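Local coordinates for putative transcriptional regulator MarR (Geobacillus stearothermophilus, PDB 2RDP), which probably binds DNA through a winged-helix motif and regulates transcription, at residues R32-L35 with T36-I40; K105-R108 with I109-V113. One frame throughout, in Å; residues are numbered along the deposited sequence.

Interaction 1 of 2, residues R32-L35 with T36-I40; sequences REIL and TNYPI. With NA (sodium ion), chain B.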
loop_
_atom_site.group_PDB
_atom_site.type_symbol
_atom_site.label_atom_id
_atom_site.label_comp_id
_atom_site.label_asym_id
_atom_site.label_seq_id
_atom_site.Cartn_x
_atom_site.Cartn_y
_atom_site.Cartn_z
ATOM N N ARG A 32 8.034 5.821 -0.547
ATOM C CA ARG A 32 8.774 6.423 0.589
ATOM C C ARG A 32 10.147 6.972 0.202
ATOM O O ARG A 32 10.525 8.067 0.625
ATOM C CB ARG A 32 9.011 5.435 1.747
ATOM C CG ARG A 32 7.794 4.837 2.455
ATOM C CD ARG A 32 6.850 5.901 2.850
ATOM N NE ARG A 32 6.270 5.664 4.174
ATOM C CZ ARG A 32 4.969 5.520 4.421
ATOM N NH1 ARG A 32 4.069 5.564 3.426
ATOM N NH2 ARG A 32 4.588 5.329 5.675
ATOM N N GLU A 33 10.908 6.155 -0.510
ATOM C CA GLU A 33 12.219 6.493 -0.951
ATOM C C GLU A 33 12.164 7.718 -1.853
ATOM O O GLU A 33 12.943 8.644 -1.682
ATOM C CB GLU A 33 12.827 5.297 -1.677
ATOM C CG GLU A 33 13.241 4.240 -0.681
ATOM C CD GLU A 33 13.710 2.917 -1.271
ATOM O OE1 GLU A 33 13.655 2.730 -2.518
ATOM O OE2 GLU A 33 14.116 2.041 -0.453
ATOM N N ILE A 34 11.220 7.729 -2.789
ATOM C CA ILE A 34 11.048 8.861 -3.689
ATOM C C ILE A 34 10.738 10.136 -2.905
ATOM O O ILE A 34 11.247 11.179 -3.210
ATOM C CB ILE A 34 9.945 8.552 -4.781
ATOM C CG1 ILE A 34 10.523 7.637 -5.861
ATOM C CG2 ILE A 34 9.345 9.827 -5.374
ATOM C CD1 ILE A 34 9.434 6.947 -6.687
ATOM N N LEU A 35 9.891 10.036 -1.886
ATOM C CA LEU A 35 9.490 11.222 -1.138
ATOM C C LEU A 35 10.538 11.764 -0.208
ATOM O O LEU A 35 10.367 12.878 0.300
ATOM C CB LEU A 35 8.214 11.002 -0.378
ATOM C CG LEU A 35 6.893 11.142 -1.118
ATOM C CD1 LEU A 35 5.842 10.851 -0.036
ATOM C CD2 LEU A 35 6.670 12.492 -1.711
ATOM N N THR A 36 11.625 11.023 0.023
ATOM C CA THR A 36 12.726 11.585 0.789
ATOM C C THR A 36 13.343 12.812 0.114
ATOM O O THR A 36 13.969 13.616 0.781
ATOM C CB THR A 36 13.837 10.557 1.148
ATOM O OG1 THR A 36 14.431 10.026 -0.039
ATOM C CG2 THR A 36 13.291 9.435 1.995
ATOM N N ASN A 37 13.186 12.977 -1.194
ATOM C CA ASN A 37 13.724 14.167 -1.839
ATOM C C ASN A 37 12.738 15.334 -1.982
ATOM O O ASN A 37 13.030 16.299 -2.682
ATOM C CB ASN A 37 14.356 13.820 -3.189
ATOM C CG ASN A 37 15.406 12.708 -3.081
ATOM O OD1 ASN A 37 16.381 12.807 -2.329
ATOM N ND2 ASN A 37 15.187 11.627 -3.825
ATOM N N TYR A 38 11.586 15.250 -1.310
ATOM C CA TYR A 38 10.534 16.251 -1.438
ATOM C C TYR A 38 10.070 16.728 -0.091
ATOM O O TYR A 38 10.027 15.935 0.854
ATOM C CB TYR A 38 9.364 15.702 -2.269
ATOM C CG TYR A 38 9.838 15.384 -3.666
ATOM C CD1 TYR A 38 10.001 16.394 -4.623
ATOM C CD2 TYR A 38 10.211 14.085 -4.002
ATOM C CE1 TYR A 38 10.498 16.099 -5.884
ATOM C CE2 TYR A 38 10.699 13.784 -5.255
ATOM C CZ TYR A 38 10.836 14.780 -6.190
ATOM O OH TYR A 38 11.315 14.427 -7.417
ATOM N N PRO A 39 9.706 18.026 0.010
ATOM C CA PRO A 39 9.323 18.546 1.320
ATOM C C PRO A 39 7.891 18.199 1.760
ATOM O O PRO A 39 7.325 18.919 2.562
ATOM C CB PRO A 39 9.533 20.071 1.166
ATOM C CG PRO A 39 9.265 20.326 -0.284
ATOM C CD PRO A 39 9.654 19.075 -1.038
ATOM N N ILE A 40 7.314 17.108 1.269
ATOM C CA ILE A 40 6.009 16.655 1.764
ATOM C C ILE A 40 6.121 15.277 2.391
ATOM O O ILE A 40 7.135 14.577 2.202
ATOM C CB ILE A 40 4.946 16.634 0.654
ATOM C CG1 ILE A 40 5.398 15.739 -0.511
ATOM C CG2 ILE A 40 4.638 18.084 0.199
ATOM C CD1 ILE A 40 4.345 15.490 -1.549
HETATM NA NA NA B . 9.765 14.006 2.514
HETATM O O HOH W 1 13.219 11.080 -5.420
#
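Thr36 OG1 meets Glu33 O near the end of the long helix 10-35 of this MarR-family fold, where the chain passes through a type I beta turn from Leu35 to Tyr38 before helix 42-54. With OG1 between its own backbone N and carbonyl carbon (chi1 61°), Thr36 folds its hydroxyl back onto the helix and donates to Glu33 O at 2.6 Å, in the carbonyl plane. Thr36 N reaches the same oxygen from above that plane, at 3.2 Å, so two donors of one residue grip a single carbonyl. Threonine suits the place because a hydroxyl on CB is close enough to reach Glu33 O, while its methyl CG2 lies 3.4 Å from Arg32 O. Leu35 turns into apolar surroundings, its CD2 3.7 Å from Ile40 CG1 and its side chain also touching Phe45 and Val113. Tyr38 presents its ring edge to Ile34 O, 3.2 Å from CD2, while its ring also packs on Val113. With an alanine here the ring is gone, which would probably leave a gap beside Ile34 and Val113. Tyr38 N closes the turn by bonding Leu35 O at 3.1 Å. Leu35 O also binds sodium at 2.6 Å, alongside Tyr38 O and Ile40 O.

Interaction 2 of 2, residues K105-R108 with I109-V113; sequences KGER and IIEEV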
loop_
_atom_site.group_PDB
_atom_site.type_symbol
_atom_site.label_atom_id
_atom_site.label_comp_id
_atom_site.label_asym_id
_atom_site.label_seq_id
_atom_site.Cartn_x
_atom_site.Cartn_y
_atom_site.Cartn_z
ATOM N N LYS A 105 2.401 25.936 -5.699
ATOM C CA LYS A 105 3.517 25.324 -4.980
ATOM C C LYS A 105 3.255 23.839 -4.706
ATOM O O LYS A 105 4.132 23.002 -4.898
ATOM C CB LYS A 105 3.812 26.081 -3.677
ATOM C CG LYS A 105 4.860 25.373 -2.802
ATOM C CD LYS A 105 5.047 26.140 -1.431
ATOM C CE LYS A 105 6.293 25.299 -0.739
ATOM N NZ LYS A 105 6.501 26.068 0.584
ATOM N N GLY A 106 2.036 23.515 -4.283
ATOM C CA GLY A 106 1.652 22.138 -4.034
ATOM C C GLY A 106 1.630 21.319 -5.301
ATOM O O GLY A 106 2.174 20.209 -5.341
ATOM N N GLU A 107 0.998 21.863 -6.338
ATOM C CA GLU A 107 0.894 21.189 -7.646
ATOM C C GLU A 107 2.250 20.896 -8.274
ATOM O O GLU A 107 2.461 19.823 -8.800
ATOM C CB GLU A 107 0.064 22.011 -8.636
ATOM C CG GLU A 107 -0.449 21.176 -9.787
ATOM C CD GLU A 107 -0.920 22.007 -10.950
ATOM O OE1 GLU A 107 -0.622 23.216 -10.941
ATOM O OE2 GLU A 107 -1.559 21.447 -11.886
ATOM N N ARG A 108 3.157 21.860 -8.198
ATOM C CA ARG A 108 4.489 21.713 -8.758
ATOM C C ARG A 108 5.172 20.482 -8.160
ATOM O O ARG A 108 5.655 19.632 -8.905
ATOM C CB ARG A 108 5.312 22.992 -8.526
ATOM C CG ARG A 108 5.818 23.633 -9.792
ATOM C CD ARG A 108 7.000 24.523 -9.494
ATOM N NE ARG A 108 6.704 25.942 -9.684
ATOM C CZ ARG A 108 7.050 26.634 -10.773
ATOM N NH1 ARG A 108 7.692 26.036 -11.778
ATOM N NH2 ARG A 108 6.753 27.925 -10.868
ATOM N N ILE A 109 5.166 20.378 -6.828
ATOM C CA ILE A 109 5.747 19.237 -6.101
ATOM C C ILE A 109 5.141 17.867 -6.464
ATOM O O ILE A 109 5.875 16.924 -6.761
ATOM C CB ILE A 109 5.652 19.448 -4.559
ATOM C CG1 ILE A 109 6.633 20.516 -4.101
ATOM C CG2 ILE A 109 5.966 18.164 -3.791
ATOM C CD1 ILE A 109 6.326 21.013 -2.735
ATOM N N ILE A 110 3.819 17.740 -6.433
ATOM C CA ILE A 110 3.227 16.458 -6.732
ATOM C C ILE A 110 3.347 15.982 -8.138
ATOM O O ILE A 110 3.449 14.798 -8.357
ATOM C CB ILE A 110 1.764 16.330 -6.384
ATOM C CG1 ILE A 110 0.957 17.469 -6.980
ATOM C CG2 ILE A 110 1.622 16.094 -4.911
ATOM C CD1 ILE A 110 -0.452 17.159 -7.012
ATOM N N GLU A 111 3.288 16.895 -9.087
ATOM C CA GLU A 111 3.577 16.571 -10.471
ATOM C C GLU A 111 4.990 16.017 -10.634
ATOM O O GLU A 111 5.244 15.148 -11.472
ATOM C CB GLU A 111 3.436 17.827 -11.320
ATOM C CG GLU A 111 1.994 18.308 -11.420
ATOM C CD GLU A 111 1.769 19.262 -12.595
ATOM O OE1 GLU A 111 2.557 20.248 -12.792
ATOM O OE2 GLU A 111 0.776 18.991 -13.318
ATOM N N GLU A 112 5.905 16.554 -9.838
ATOM C CA GLU A 112 7.267 16.106 -9.840
ATOM C C GLU A 112 7.410 14.737 -9.189
ATOM O O GLU A 112 8.169 13.908 -9.667
ATOM C CB GLU A 112 8.107 17.132 -9.109
ATOM C CG GLU A 112 9.574 16.986 -9.351
ATOM C CD GLU A 112 10.373 18.182 -8.900
ATOM O OE1 GLU A 112 9.793 19.179 -8.367
ATOM O OE2 GLU A 112 11.609 18.102 -9.092
ATOM N N VAL A 113 6.674 14.485 -8.107
ATOM C CA VAL A 113 6.738 13.179 -7.439
ATOM C C VAL A 113 6.144 12.102 -8.355
ATOM O O VAL A 113 6.718 11.046 -8.531
ATOM C CB VAL A 113 6.037 13.178 -6.046
ATOM C CG1 VAL A 113 5.926 11.748 -5.473
ATOM C CG2 VAL A 113 6.748 14.107 -5.080
#
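This is a local contact between successive turns near the start of helix 104-124, which follows strand 98-102 and packs one flank on helix 42-54. Backbone bonds from residue i+4 to residue i hold the turns together: Ile110 N donates to Gly106 O at 3.2 Å with an N-H...O angle of 169°, and Glu111 N to Glu107 O at 3.1 Å. The Ile109 N to Lys105 O bond is weak. Ile109 CG1 lies 3.6 Å from Lys105 O, and its side chain faces Pro39 and Ile40. In Ile110, CG1 sits between the backbone N and the carbonyl carbon (chi1 52°), which carries it back to within 3.3 Å of Glu107 O; the branched side chain fills the buried flank against Leu48, Leu52 and Leu102, while Gly106, also buried, adds no side-chain bulk. Glu107 and Glu111 extend from neighbouring turns, their carboxylates stacked with planes 28° apart and OE2 of Glu107 3.7 Å from OE2 of Glu111. These like charges probably repel, which might raise the proton affinity of one. Apolar residues on one flank and charged ones on another make this an amphipathic alpha-helix, here following the wing hairpin of a winged-helix domain.

How the interactions relate
Both interactions are local, and neither touches the second chain of the assembly. In interaction 1 Ile34, Leu35 and Ile40 are buried, Thr36 and Asn37 exposed; in interaction 2 Gly106 and Ile110 are buried, and Lys105, Arg108, Glu111 and Glu112 lie at the surface. Interaction 1 redirects the chain, and its carbonyl oxygens accept backbone N-H bonds but also take a hydroxyl, a water or a sodium ion; interaction 2 lies within a continuing helix, where the regular backbone pattern takes up the carbonyls. The two meet, Tyr38 OH lying 3.6 Å from Glu112 CG. Helix 104-124 thus lies against the turn after helix 10-35, and both contacts pack on Phe45 and Leu48 of helix 42-54.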